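Local structure of sensor histidine kinase (Pseudomonas syringae pv. tomato, 3CIT) at residues A[45-50]-A[118-123]; A[72-77]-A[94-99]; A[35-40]-A[62-67]; A[100-105]-A[133-138]; A[22-27]-A[139-144]. The protein is probably the sensor kinase of a two-component system, relaying signals through phosphotransfer, and is represented here by its GAF domain. All blocks are in the same frame, centred on the assembly; numbering follows the deposited sequence.

Following the chain from the N terminus, contact 5 opens first, in helix 3-26, and closes last, in helix 128-156, so the other four are nested inside its loop. Contact 3 opens in helix 29-43 and closes on edge strand 61-66; contact 1 opens between those two points, at the start of strand 48-53, and therefore crosses contact 3. Contact 2 lies wholly within the loop of contact 1. Contact 4 opens on strand 98-105 before contact 1 closes at the end of strand 111-119, so these two cross as well, while contacts 3, 2 and 4 follow in series. They tie helices 29-43 and 128-156 and a loop to one sheet, and helix 3-26 to helix 128-156.

Contact 1: A[45-50]-A[118-123]; sequences AMDHGL and ANSVAI. With GOL (glycerol), chain E.
Where strand 48-53 begins and strand 111-119 ends, the two strands are joined by one hydrogen-bonded pair, His48 and Ala118, and by a group of polar bonds round Asp47. His48 N gives its hydrogen to Ala118 O at 3.0 Å, and Ala118 N returns a bond to His48 O at 2.8 Å. Beyond this pair, most of the bonds involve side chains. The Asp47 carboxylate reaches across because CG sits between the backbone N and the carbonyl carbon (chi1 62°). Its OD2 receives Ser120 OG at 2.6 Å on the syn side, and its OD1 accepts from Ser120 N at 2.9 Å. A second donor, His48 ND1, meets the same OD1 from well above the carboxylate plane, 74° out of it, although OD1 lies in the plane of the imidazole ring. With NE2 of that ring bonded to Ser68, both ring nitrogens are engaged and the imidazole is fixed in rotation.

The amide of Asn119 reaches the loop just before the other strand, where OD1 accepts from Asp47 N at 3.0 Å, in the carbonyl plane. ND2 turns back to Val121 O, 2.8 Å away, and a glycerol, probably from the crystallisation liquor, bonds to both ends of this amide. On the apolar side, selenomethionine Met46 folds its CE against Ala118 CA at 3.6 Å, while its CG approaches Ile123 CD1. The bonds of Asp47, His48 and Asn119 continue the link between the segments past the single bridge, an arrangement that finishes two neighbouring strands in the central antiparallel sheet of a GAF domain.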
# COMPACT_ATOMS: atom_id res chain seq x y z
N ALA A 45 -2.21 6.45 20.62
CA ALA A 45 -2.49 7.49 21.59
C ALA A 45 -3.32 8.61 20.95
O ALA A 45 -3.04 9.79 21.14
CB ALA A 45 -1.17 8.03 22.16
N MSE A 46 -4.33 8.24 20.17
CA MSE A 46 -5.26 9.22 19.59
C MSE A 46 -6.59 9.13 20.36
O MSE A 46 -7.12 8.05 20.52
CB MSE A 46 -5.40 8.98 18.08
CG MSE A 46 -4.03 9.26 17.39
SE MSE A 46 -4.03 9.14 15.44
CE MSE A 46 -5.13 10.67 14.93
N ASP A 47 -7.07 10.28 20.84
CA ASP A 47 -8.13 10.30 21.85
C ASP A 47 -9.56 10.24 21.35
O ASP A 47 -10.47 10.19 22.17
CB ASP A 47 -7.93 11.44 22.88
CG ASP A 47 -7.97 12.83 22.29
OD1 ASP A 47 -8.16 13.04 21.06
OD2 ASP A 47 -7.82 13.79 23.10
N HIS A 48 -9.75 10.21 20.02
CA HIS A 48 -11.09 10.10 19.42
C HIS A 48 -11.05 9.16 18.24
O HIS A 48 -10.00 8.97 17.61
CB HIS A 48 -11.59 11.46 18.91
CG HIS A 48 -11.95 12.43 19.99
ND1 HIS A 48 -11.01 13.15 20.69
CD2 HIS A 48 -13.15 12.82 20.48
CE1 HIS A 48 -11.61 13.91 21.59
NE2 HIS A 48 -12.92 13.71 21.50
N GLY A 49 -12.20 8.60 17.91
CA GLY A 49 -12.30 7.81 16.71
C GLY A 49 -13.72 7.45 16.39
O GLY A 49 -14.62 7.51 17.25
N LEU A 50 -13.94 7.12 15.14
CA LEU A 50 -15.20 6.52 14.77
C LEU A 50 -14.99 5.53 13.63
O LEU A 50 -13.93 5.48 13.00
CB LEU A 50 -16.23 7.62 14.48
CG LEU A 50 -15.95 8.67 13.44
CD1 LEU A 50 -16.05 8.06 12.07
CD2 LEU A 50 -16.93 9.86 13.56
N ALA A 118 -8.69 10.19 15.40
CA ALA A 118 -8.55 11.64 15.45
C ALA A 118 -8.01 12.04 16.79
O ALA A 118 -8.20 11.33 17.77
CB ALA A 118 -9.90 12.32 15.20
N ASN A 119 -7.33 13.18 16.86
CA ASN A 119 -6.78 13.64 18.13
C ASN A 119 -7.17 15.09 18.39
O ASN A 119 -7.25 15.91 17.47
CB ASN A 119 -5.26 13.46 18.13
CG ASN A 119 -4.69 13.38 19.53
OD1 ASN A 119 -5.12 12.53 20.34
ND2 ASN A 119 -3.76 14.32 19.87
N SER A 120 -7.40 15.41 19.67
CA SER A 120 -7.81 16.74 20.08
C SER A 120 -6.72 17.79 20.00
O SER A 120 -7.02 18.97 20.01
CB SER A 120 -8.34 16.70 21.51
OG SER A 120 -7.33 16.25 22.40
N VAL A 121 -5.46 17.36 19.93
CA VAL A 121 -4.35 18.28 19.78
C VAL A 121 -3.42 17.83 18.64
O VAL A 121 -3.35 16.63 18.29
CB VAL A 121 -3.55 18.50 21.09
CG1 VAL A 121 -4.40 19.19 22.18
CG2 VAL A 121 -2.99 17.22 21.60
N ALA A 122 -2.75 18.79 18.03
CA ALA A 122 -1.81 18.50 16.93
C ALA A 122 -0.69 17.59 17.43
O ALA A 122 -0.04 17.86 18.46
CB ALA A 122 -1.24 19.81 16.36
N ILE A 123 -0.48 16.48 16.72
CA ILE A 123 0.63 15.56 16.99
C ILE A 123 1.27 15.22 15.64
O ILE A 123 0.67 15.47 14.60
CB ILE A 123 0.16 14.25 17.67
CG1 ILE A 123 -0.96 13.55 16.89
CG2 ILE A 123 -0.30 14.52 19.12
CD1 ILE A 123 -1.26 12.15 17.38
C1 GOL E . -2.76 14.32 23.50
O1 GOL E . -2.13 14.06 22.24
C2 GOL E . -4.16 13.72 23.46
O2 GOL E . -4.86 13.73 24.70
C3 GOL E . -3.80 12.33 23.05
O3 GOL E . -4.91 11.60 22.87

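Contact 2: A[72-77]-A[94-99]; sequences LSTLET and THLPCV
The imidazole of His95 is the flat group in play, approached by the methyl CG2 of Thr74, which lies 4.1 Å from ND1. The two side chains cross at about a right angle, and the far nitrogen of the ring, NE2, bonds to a glycerol, probably from the crystallisation liquor. Next to this pair a water gives a hydrogen to Thr74 OG1 at 2.6 Å and weakly accepts from Leu96 N, so it bridges the two segments, between which there is no direct hydrogen bond. Thr74 OG1 also bonds to Arg71 O.

The apolar part centres on one methyl, Leu96 CD1, which sits 3.7 Å from Leu75 CG and also close to both methyls of Leu75; the two leucines cross nearly perpendicularly. Leu75 CD2 also meets Val99 CG2 at 3.9 Å, their side chains running past one another in opposite senses. A type I turn from Leu72 to Leu75, closed by Leu75 N to Leu72 O at 3.1 Å, presents Thr74 and Leu75 to the partner.

The turn follows helix 69-72 and lies over one face of the sheet: Leu75 also packs on Leu50 of strand 48-53 and Val116 of strand 111-119, while Leu96 rests on His48 and Ala118 at the entry to strand 98-105.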
# COMPACT_ATOMS: atom_id res chain seq x y z
N LEU A 72 -16.47 14.46 17.96
CA LEU A 72 -16.64 13.54 16.81
C LEU A 72 -17.62 14.12 15.77
O LEU A 72 -17.38 13.94 14.57
CB LEU A 72 -17.13 12.17 17.27
CG LEU A 72 -16.06 11.31 17.98
CD1 LEU A 72 -16.73 10.05 18.52
CD2 LEU A 72 -14.91 11.03 17.04
N SER A 73 -18.64 14.86 16.22
CA SER A 73 -19.68 15.42 15.32
C SER A 73 -19.10 16.40 14.30
O SER A 73 -19.72 16.67 13.26
CB SER A 73 -20.80 16.07 16.10
OG SER A 73 -20.43 17.30 16.64
N THR A 74 -17.95 16.97 14.63
CA THR A 74 -17.31 17.98 13.78
C THR A 74 -16.64 17.39 12.55
O THR A 74 -16.32 18.11 11.63
CB THR A 74 -16.25 18.80 14.56
OG1 THR A 74 -15.13 17.98 14.92
CG2 THR A 74 -16.92 19.47 15.80
N LEU A 75 -16.43 16.09 12.54
CA LEU A 75 -15.84 15.42 11.38
C LEU A 75 -16.87 15.22 10.27
O LEU A 75 -18.02 14.82 10.50
CB LEU A 75 -15.29 14.08 11.79
CG LEU A 75 -14.18 14.06 12.82
CD1 LEU A 75 -13.88 12.62 13.16
CD2 LEU A 75 -12.94 14.79 12.30
N GLU A 76 -16.42 15.50 9.05
CA GLU A 76 -17.17 15.14 7.85
C GLU A 76 -17.34 13.64 7.79
O GLU A 76 -16.48 12.89 8.24
CB GLU A 76 -16.43 15.62 6.61
CG GLU A 76 -16.53 17.14 6.44
CD GLU A 76 -17.95 17.58 6.09
OE1 GLU A 76 -18.43 17.21 4.98
OE2 GLU A 76 -18.58 18.30 6.92
N THR A 77 -18.47 13.18 7.26
CA THR A 77 -18.72 11.76 7.17
C THR A 77 -19.13 11.44 5.74
O THR A 77 -20.28 11.12 5.47
CB THR A 77 -19.79 11.34 8.18
OG1 THR A 77 -21.01 12.04 7.93
CG2 THR A 77 -19.32 11.63 9.61
N THR A 94 -9.04 23.40 14.55
CA THR A 94 -10.32 22.71 14.71
C THR A 94 -10.32 21.92 15.99
O THR A 94 -9.31 21.85 16.72
CB THR A 94 -10.61 21.75 13.52
OG1 THR A 94 -9.64 20.72 13.52
CG2 THR A 94 -10.63 22.51 12.12
N HIS A 95 -11.46 21.31 16.30
CA HIS A 95 -11.60 20.50 17.50
C HIS A 95 -10.74 19.22 17.46
O HIS A 95 -10.39 18.68 18.50
CB HIS A 95 -13.07 20.15 17.71
CG HIS A 95 -13.88 21.26 18.28
ND1 HIS A 95 -14.47 22.23 17.50
CD2 HIS A 95 -14.17 21.59 19.56
CE1 HIS A 95 -15.12 23.09 18.27
NE2 HIS A 95 -14.94 22.73 19.53
N LEU A 96 -10.46 18.75 16.26
CA LEU A 96 -9.71 17.51 15.98
C LEU A 96 -8.69 17.79 14.90
O LEU A 96 -8.89 17.49 13.70
CB LEU A 96 -10.64 16.36 15.57
CG LEU A 96 -11.63 15.88 16.65
CD1 LEU A 96 -12.67 14.90 16.11
CD2 LEU A 96 -10.88 15.25 17.86
N PRO A 97 -7.61 18.46 15.29
CA PRO A 97 -6.64 18.91 14.30
C PRO A 97 -5.81 17.86 13.55
O PRO A 97 -5.08 18.23 12.65
CB PRO A 97 -5.74 19.87 15.08
CG PRO A 97 -5.96 19.59 16.50
CD PRO A 97 -7.31 18.95 16.65
N CYS A 98 -5.88 16.61 13.96
CA CYS A 98 -5.15 15.51 13.33
C CYS A 98 -6.15 14.37 13.15
O CYS A 98 -6.83 13.99 14.12
CB CYS A 98 -3.96 15.07 14.24
SG CYS A 98 -2.71 16.28 14.19
N VAL A 99 -6.19 13.81 11.95
CA VAL A 99 -7.06 12.69 11.61
C VAL A 99 -6.32 11.69 10.73
O VAL A 99 -5.61 12.08 9.80
CB VAL A 99 -8.31 13.19 10.88
CG1 VAL A 99 -9.22 12.00 10.40
CG2 VAL A 99 -9.08 14.16 11.78
O HOH W 1 -12.92 19.21 14.15

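Contact 3: A[35-40]-A[62-67]; sequences CVLQRA and TTARHG. With SO4 (sulfate ion), chain C.
Apolar packing comes first: Leu37 of helix 29-43 lays one methyl, CD2, on the backbone of strand 61-66, 3.5 Å from Arg65 C. That methyl also lies 3.8 Å from Ala64 CB and 3.9 Å from His66 CB, so it fits between two side chains that the strand turns to this face. With its CG anti to the backbone N (chi1 -177°), Leu37 reaches outward from the helix to the sheet.

The polar link runs through water. Gln38 NE2 donates to it at 2.6 Å, and His66 ND1 lies 2.8 Å from it, with the water in the plane of the ring. Gln38 CG stands near the same nitrogen, and amide and ring planes are turned 72° apart, with the water joining the two polar ends.

Ionic contacts belong to the far side of the helix. Arg39 NE and NH2 hold a sulfate, probably from the crystallisation liquor, with NE bonded to its O2 at 2.8 Å, while NH1 forms a salt bridge with Glu23 of helix 3-26.

The segment axes approach to 8.3 Å and are inclined by 29°, as expected of the alpha/beta layering of a GAF domain, with a helix packed on the sheet face.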
# COMPACT_ATOMS: atom_id res chain seq x y z
N CYS A 35 -14.10 -3.04 19.61
CA CYS A 35 -12.79 -3.58 19.99
C CYS A 35 -11.69 -2.98 19.12
O CYS A 35 -10.68 -2.50 19.62
CB CYS A 35 -12.81 -5.10 19.86
SG CYS A 35 -11.22 -5.94 20.12
N VAL A 36 -11.90 -3.02 17.81
CA VAL A 36 -10.91 -2.51 16.89
C VAL A 36 -10.75 -1.02 17.06
O VAL A 36 -9.63 -0.51 17.11
CB VAL A 36 -11.22 -2.89 15.42
CG1 VAL A 36 -10.33 -2.15 14.45
CG2 VAL A 36 -11.08 -4.40 15.23
N LEU A 37 -11.85 -0.28 17.17
CA LEU A 37 -11.70 1.17 17.32
C LEU A 37 -10.95 1.54 18.61
O LEU A 37 -9.98 2.33 18.57
CB LEU A 37 -13.08 1.84 17.27
CG LEU A 37 -13.09 3.34 17.33
CD1 LEU A 37 -12.34 3.97 16.18
CD2 LEU A 37 -14.58 3.74 17.36
N GLN A 38 -11.34 0.95 19.73
CA GLN A 38 -10.70 1.23 21.00
C GLN A 38 -9.22 0.89 20.98
O GLN A 38 -8.36 1.69 21.42
CB GLN A 38 -11.39 0.47 22.14
CG GLN A 38 -12.78 1.02 22.43
CD GLN A 38 -13.50 0.31 23.56
OE1 GLN A 38 -13.11 -0.79 23.98
NE2 GLN A 38 -14.57 0.92 24.04
N ARG A 39 -8.90 -0.29 20.47
CA ARG A 39 -7.48 -0.71 20.42
C ARG A 39 -6.64 0.13 19.47
O ARG A 39 -5.48 0.43 19.78
CB ARG A 39 -7.39 -2.18 20.04
CG ARG A 39 -7.87 -3.05 21.18
CD ARG A 39 -7.53 -4.47 20.99
NE ARG A 39 -8.05 -5.27 22.07
CZ ARG A 39 -7.82 -6.57 22.19
NH1 ARG A 39 -7.05 -7.20 21.30
NH2 ARG A 39 -8.32 -7.22 23.22
N ALA A 40 -7.22 0.51 18.32
CA ALA A 40 -6.54 1.34 17.35
C ALA A 40 -6.26 2.72 17.95
O ALA A 40 -5.13 3.20 17.89
CB ALA A 40 -7.37 1.44 16.01
N THR A 62 -22.49 5.88 11.09
CA THR A 62 -21.44 5.83 12.10
C THR A 62 -21.74 4.63 12.98
O THR A 62 -22.75 4.60 13.67
CB THR A 62 -21.43 7.15 12.91
OG1 THR A 62 -21.14 8.23 12.03
CG2 THR A 62 -20.42 7.10 14.05
N THR A 63 -20.90 3.61 12.92
CA THR A 63 -21.21 2.35 13.56
C THR A 63 -20.49 2.09 14.88
O THR A 63 -20.79 1.10 15.57
CB THR A 63 -20.95 1.17 12.60
OG1 THR A 63 -19.57 1.13 12.27
CG2 THR A 63 -21.84 1.25 11.34
N ALA A 64 -19.54 2.94 15.23
CA ALA A 64 -18.80 2.88 16.49
C ALA A 64 -18.17 4.24 16.74
O ALA A 64 -17.88 4.97 15.79
CB ALA A 64 -17.74 1.81 16.47
N ARG A 65 -18.01 4.60 18.01
CA ARG A 65 -17.40 5.88 18.39
C ARG A 65 -16.53 5.66 19.59
O ARG A 65 -16.81 4.80 20.43
CB ARG A 65 -18.47 6.90 18.79
CG ARG A 65 -19.31 7.45 17.67
CD ARG A 65 -20.44 8.25 18.29
NE ARG A 65 -21.36 8.77 17.29
CZ ARG A 65 -22.45 8.14 16.84
NH1 ARG A 65 -22.78 6.93 17.26
NH2 ARG A 65 -23.22 8.75 15.93
N HIS A 66 -15.52 6.49 19.71
CA HIS A 66 -14.64 6.50 20.84
C HIS A 66 -14.28 7.94 21.12
O HIS A 66 -13.94 8.69 20.21
CB HIS A 66 -13.37 5.70 20.54
CG HIS A 66 -12.37 5.77 21.64
ND1 HIS A 66 -12.52 5.08 22.82
CD2 HIS A 66 -11.24 6.51 21.77
CE1 HIS A 66 -11.51 5.37 23.62
NE2 HIS A 66 -10.73 6.24 23.01
N GLY A 67 -14.42 8.38 22.37
CA GLY A 67 -14.15 9.77 22.71
C GLY A 67 -15.40 10.63 22.61
O GLY A 67 -16.49 10.14 22.32
S SO4 C . -9.00 -4.46 25.83
O1 SO4 C . -9.59 -5.79 25.66
O2 SO4 C . -8.40 -3.99 24.59
O3 SO4 C . -10.05 -3.52 26.23
O4 SO4 C . -7.98 -4.53 26.87
O HOH W 2 -14.69 3.41 23.20

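Contact 4: A[100-105]-A[133-138]; sequences LLLPLR and SLQLLA
Leu100 opens the contact by pointing CD2 at CD1 of Leu134 on helix 128-156, 4.1 Å away, the two side chains meeting at an oblique angle. Leu101, next in the strand, turns the other way and packs against Thr114 and Val116. Leu102 returns to the helix and does the most: its CD1 rests 3.6 Å from Leu134 CB, and its CB lies 4.0 Å from Ala138 CB. Its other methyl, CD2, runs alongside Gln135, the two side chains passing in opposite directions. Leu102 thus occupies the groove between Leu134, Gln135 and Ala138, three residues that a helical turn brings to one side.

At Pro103 the ring is crossed at about a right angle by the end of Gln135, whose chain bends at chi2 (60°) to lie back over the strand. The carbonyl oxygen of Pro103 also approaches Ala138 CB, at 3.8 Å. Leu104 completes the row, with CD1 4.2 Å from Ala138 CB and CG 3.8 Å from Ala138 O. Helix and strand come close here: the CA atoms of Ala138 and Leu104 are 5.7 Å apart, consistent with the short alanine side chain, and the segment axes approach to 7.7 Å, at 34°.

Around this patch Leu134 also touches Leu117 of strand 111-119 and Leu16 of helix 3-26, while Leu136, on another side of the helix, meets Leu17 of the third subunit. The chemistry is that of a leucine-rich core, held by close apolar packing between helix and strand, with Gln135 as its polar margin.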
# COMPACT_ATOMS: atom_id res chain seq x y z
N LEU A 100 -6.51 10.42 11.03
CA LEU A 100 -5.98 9.30 10.23
C LEU A 100 -7.17 8.48 9.71
O LEU A 100 -8.03 8.04 10.50
CB LEU A 100 -5.05 8.45 11.10
CG LEU A 100 -4.43 7.20 10.48
CD1 LEU A 100 -3.51 7.51 9.25
CD2 LEU A 100 -3.71 6.28 11.54
N LEU A 101 -7.22 8.30 8.39
CA LEU A 101 -8.25 7.50 7.74
C LEU A 101 -7.65 6.17 7.32
O LEU A 101 -6.58 6.15 6.70
CB LEU A 101 -8.77 8.25 6.51
CG LEU A 101 -9.33 9.66 6.76
CD1 LEU A 101 -9.86 10.21 5.43
CD2 LEU A 101 -10.41 9.62 7.78
N LEU A 102 -8.34 5.07 7.64
CA LEU A 102 -7.96 3.71 7.25
C LEU A 102 -9.18 3.04 6.59
O LEU A 102 -10.13 2.65 7.26
CB LEU A 102 -7.49 2.90 8.47
CG LEU A 102 -6.48 3.64 9.36
CD1 LEU A 102 -6.41 3.13 10.78
CD2 LEU A 102 -5.09 3.61 8.64
N PRO A 103 -9.15 2.89 5.27
CA PRO A 103 -10.26 2.30 4.57
C PRO A 103 -10.51 0.85 4.94
O PRO A 103 -9.57 0.09 5.25
CB PRO A 103 -9.84 2.37 3.09
CG PRO A 103 -8.78 3.35 3.02
CD PRO A 103 -8.08 3.32 4.34
N LEU A 104 -11.78 0.48 4.88
CA LEU A 104 -12.21 -0.90 4.97
C LEU A 104 -12.55 -1.41 3.58
O LEU A 104 -13.41 -0.88 2.90
CB LEU A 104 -13.45 -1.03 5.88
CG LEU A 104 -13.23 -1.12 7.39
CD1 LEU A 104 -12.72 0.16 7.96
CD2 LEU A 104 -14.55 -1.57 8.08
N ARG A 105 -11.86 -2.47 3.17
CA ARG A 105 -12.10 -3.09 1.88
C ARG A 105 -12.07 -4.59 2.06
O ARG A 105 -11.12 -5.13 2.64
CB ARG A 105 -11.04 -2.64 0.89
CG ARG A 105 -11.30 -3.15 -0.51
CD ARG A 105 -10.26 -2.62 -1.50
NE ARG A 105 -10.29 -1.16 -1.62
CZ ARG A 105 -10.99 -0.49 -2.55
NH1 ARG A 105 -11.71 -1.14 -3.44
NH2 ARG A 105 -10.95 0.83 -2.61
N SER A 133 0.26 -1.20 10.41
CA SER A 133 -0.38 -2.17 11.29
C SER A 133 -1.86 -1.83 11.48
O SER A 133 -2.72 -2.73 11.40
CB SER A 133 0.38 -2.24 12.63
OG SER A 133 1.70 -2.66 12.39
N LEU A 134 -2.18 -0.56 11.74
CA LEU A 134 -3.58 -0.14 11.86
C LEU A 134 -4.35 -0.35 10.56
O LEU A 134 -5.51 -0.75 10.61
CB LEU A 134 -3.70 1.33 12.30
CG LEU A 134 -3.15 1.62 13.70
CD1 LEU A 134 -3.25 3.08 14.06
CD2 LEU A 134 -3.89 0.78 14.75
N GLN A 135 -3.73 -0.09 9.42
CA GLN A 135 -4.36 -0.38 8.14
C GLN A 135 -4.68 -1.87 7.99
O GLN A 135 -5.77 -2.25 7.55
CB GLN A 135 -3.50 0.11 6.96
CG GLN A 135 -4.18 -0.20 5.60
CD GLN A 135 -5.59 0.48 5.43
OE1 GLN A 135 -6.69 -0.16 5.63
NE2 GLN A 135 -5.55 1.76 5.08
N LEU A 136 -3.75 -2.74 8.35
CA LEU A 136 -4.06 -4.18 8.34
C LEU A 136 -5.18 -4.54 9.34
O LEU A 136 -6.04 -5.37 9.05
CB LEU A 136 -2.81 -5.02 8.61
CG LEU A 136 -3.04 -6.54 8.56
CD1 LEU A 136 -3.56 -6.98 7.17
CD2 LEU A 136 -1.74 -7.28 8.91
N LEU A 137 -5.15 -3.97 10.53
CA LEU A 137 -6.25 -4.22 11.49
C LEU A 137 -7.63 -3.84 10.88
O LEU A 137 -8.64 -4.58 11.04
CB LEU A 137 -6.03 -3.42 12.76
CG LEU A 137 -6.86 -3.78 13.96
CD1 LEU A 137 -6.66 -5.28 14.25
CD2 LEU A 137 -6.36 -2.91 15.12
N ALA A 138 -7.68 -2.72 10.16
CA ALA A 138 -8.90 -2.31 9.43
C ALA A 138 -9.29 -3.34 8.37
O ALA A 138 -10.45 -3.64 8.20
CB ALA A 138 -8.77 -0.90 8.79

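Contact 5: A[22-27]-A[139-144]; sequences QELIQL and TLLAAH
Leu24 and His144 meet across this helix pair: the imidazole stands beside the leucine, with its CD2 3.8 Å from Leu24 CB. Ile25, on the next position of the same helix, approaches the other end of the ring, its CD1 3.3 Å from His144 CE1 and 3.7 Å from NE2, and the two side chains cross obliquely. The CB of Ile25 points away from helix 128-156, but the bend at chi2 (-70°) swings the terminal methyl back to the ring. The contact at CE1 is close, and the imidazole is met by carbon atoms of two successive residues.

Leu24 extends past the ring toward the partner backbone. Its CD1 settles 3.8 Å from Leu141 N and 4.2 Å from Leu140 CB, so it fits over the helix turn instead of meeting another side chain end-on. CD2, its other methyl, faces Leu141 CD1 at 4.4 Å.

The two helices run in the same general direction, their segment axes 10.4 Å apart at closest approach and inclined by 21°. They are the first and last helices of the GAF domain. Consistent with the helical dimerization often seen in such domains, the third subunit meets this pair directly: its Leu140 packs on Leu140, its Ile25 touches Thr139, and its Asn147 bonds to Ala143 O. Within the chain, Met32 of helix 29-43 packs against both Leu24 and His144, while Val36 touches Leu24 as well.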
# COMPACT_ATOMS: atom_id res chain seq x y z
N GLN A 22 -7.31 -12.60 16.35
CA GLN A 22 -7.82 -13.84 16.96
C GLN A 22 -9.18 -13.56 17.58
O GLN A 22 -10.12 -14.37 17.47
CB GLN A 22 -6.85 -14.40 18.06
CG GLN A 22 -5.73 -15.37 17.53
CD GLN A 22 -4.51 -15.57 18.49
OE1 GLN A 22 -4.49 -15.07 19.64
NE2 GLN A 22 -3.49 -16.31 18.01
N GLU A 23 -9.29 -12.42 18.24
CA GLU A 23 -10.51 -12.07 18.95
C GLU A 23 -11.68 -11.71 18.07
O GLU A 23 -12.81 -12.00 18.43
CB GLU A 23 -10.24 -10.93 19.89
CG GLU A 23 -9.34 -11.39 20.97
CD GLU A 23 -9.08 -10.33 21.97
OE1 GLU A 23 -7.91 -9.87 22.03
OE2 GLU A 23 -10.05 -9.98 22.69
N LEU A 24 -11.41 -11.08 16.92
CA LEU A 24 -12.46 -10.77 15.96
C LEU A 24 -13.27 -11.99 15.58
O LEU A 24 -14.46 -11.87 15.35
CB LEU A 24 -11.89 -10.13 14.69
CG LEU A 24 -11.36 -8.73 14.89
CD1 LEU A 24 -10.85 -8.17 13.55
CD2 LEU A 24 -12.46 -7.85 15.49
N ILE A 25 -12.62 -13.15 15.52
CA ILE A 25 -13.27 -14.40 15.13
C ILE A 25 -14.36 -14.70 16.17
O ILE A 25 -15.47 -15.10 15.82
CB ILE A 25 -12.27 -15.57 15.09
CG1 ILE A 25 -11.03 -15.26 14.23
CG2 ILE A 25 -12.96 -16.85 14.59
CD1 ILE A 25 -11.28 -15.17 12.76
N GLN A 26 -14.05 -14.46 17.43
CA GLN A 26 -14.93 -14.77 18.57
C GLN A 26 -16.15 -13.85 18.79
O GLN A 26 -17.13 -14.26 19.43
CB GLN A 26 -14.09 -14.74 19.86
CG GLN A 26 -12.90 -15.70 19.87
CD GLN A 26 -13.33 -17.14 19.63
OE1 GLN A 26 -14.35 -17.60 20.15
NE2 GLN A 26 -12.53 -17.87 18.85
N LEU A 27 -16.09 -12.62 18.28
CA LEU A 27 -17.03 -11.56 18.68
C LEU A 27 -18.15 -11.28 17.67
O LEU A 27 -17.94 -11.39 16.46
CB LEU A 27 -16.27 -10.24 18.89
CG LEU A 27 -15.21 -10.11 19.97
CD1 LEU A 27 -14.38 -8.82 19.76
CD2 LEU A 27 -15.86 -10.13 21.34
N THR A 139 -8.31 -3.86 7.66
CA THR A 139 -8.53 -4.88 6.66
C THR A 139 -9.07 -6.18 7.27
O THR A 139 -9.97 -6.82 6.71
CB THR A 139 -7.22 -5.10 5.86
OG1 THR A 139 -6.99 -3.94 5.04
CG2 THR A 139 -7.30 -6.33 5.02
N LEU A 140 -8.54 -6.56 8.43
CA LEU A 140 -9.04 -7.74 9.14
C LEU A 140 -10.50 -7.53 9.59
O LEU A 140 -11.36 -8.38 9.34
CB LEU A 140 -8.18 -8.05 10.36
CG LEU A 140 -6.81 -8.59 10.01
CD1 LEU A 140 -5.94 -8.60 11.26
CD2 LEU A 140 -6.93 -10.01 9.38
N LEU A 141 -10.76 -6.39 10.21
CA LEU A 141 -12.12 -5.99 10.55
C LEU A 141 -13.07 -6.04 9.32
O LEU A 141 -14.17 -6.60 9.38
CB LEU A 141 -12.13 -4.60 11.17
CG LEU A 141 -13.52 -4.09 11.61
CD1 LEU A 141 -14.23 -5.02 12.64
CD2 LEU A 141 -13.45 -2.60 12.04
N ALA A 142 -12.66 -5.42 8.23
CA ALA A 142 -13.45 -5.40 7.01
C ALA A 142 -13.87 -6.78 6.54
O ALA A 142 -15.03 -6.98 6.19
CB ALA A 142 -12.71 -4.63 5.86
N ALA A 143 -12.93 -7.72 6.53
CA ALA A 143 -13.22 -9.05 6.02
C ALA A 143 -14.34 -9.71 6.82
O ALA A 143 -15.23 -10.38 6.27
CB ALA A 143 -11.94 -9.95 6.03
N HIS A 144 -14.27 -9.52 8.13
CA HIS A 144 -15.21 -10.10 9.06
C HIS A 144 -16.58 -9.40 9.03
O HIS A 144 -17.61 -10.06 9.09
CB HIS A 144 -14.60 -10.09 10.48
CG HIS A 144 -13.45 -11.03 10.62
ND1 HIS A 144 -13.56 -12.38 10.37
CD2 HIS A 144 -12.15 -10.82 10.96
CE1 HIS A 144 -12.38 -12.96 10.53
NE2 HIS A 144 -11.51 -12.03 10.89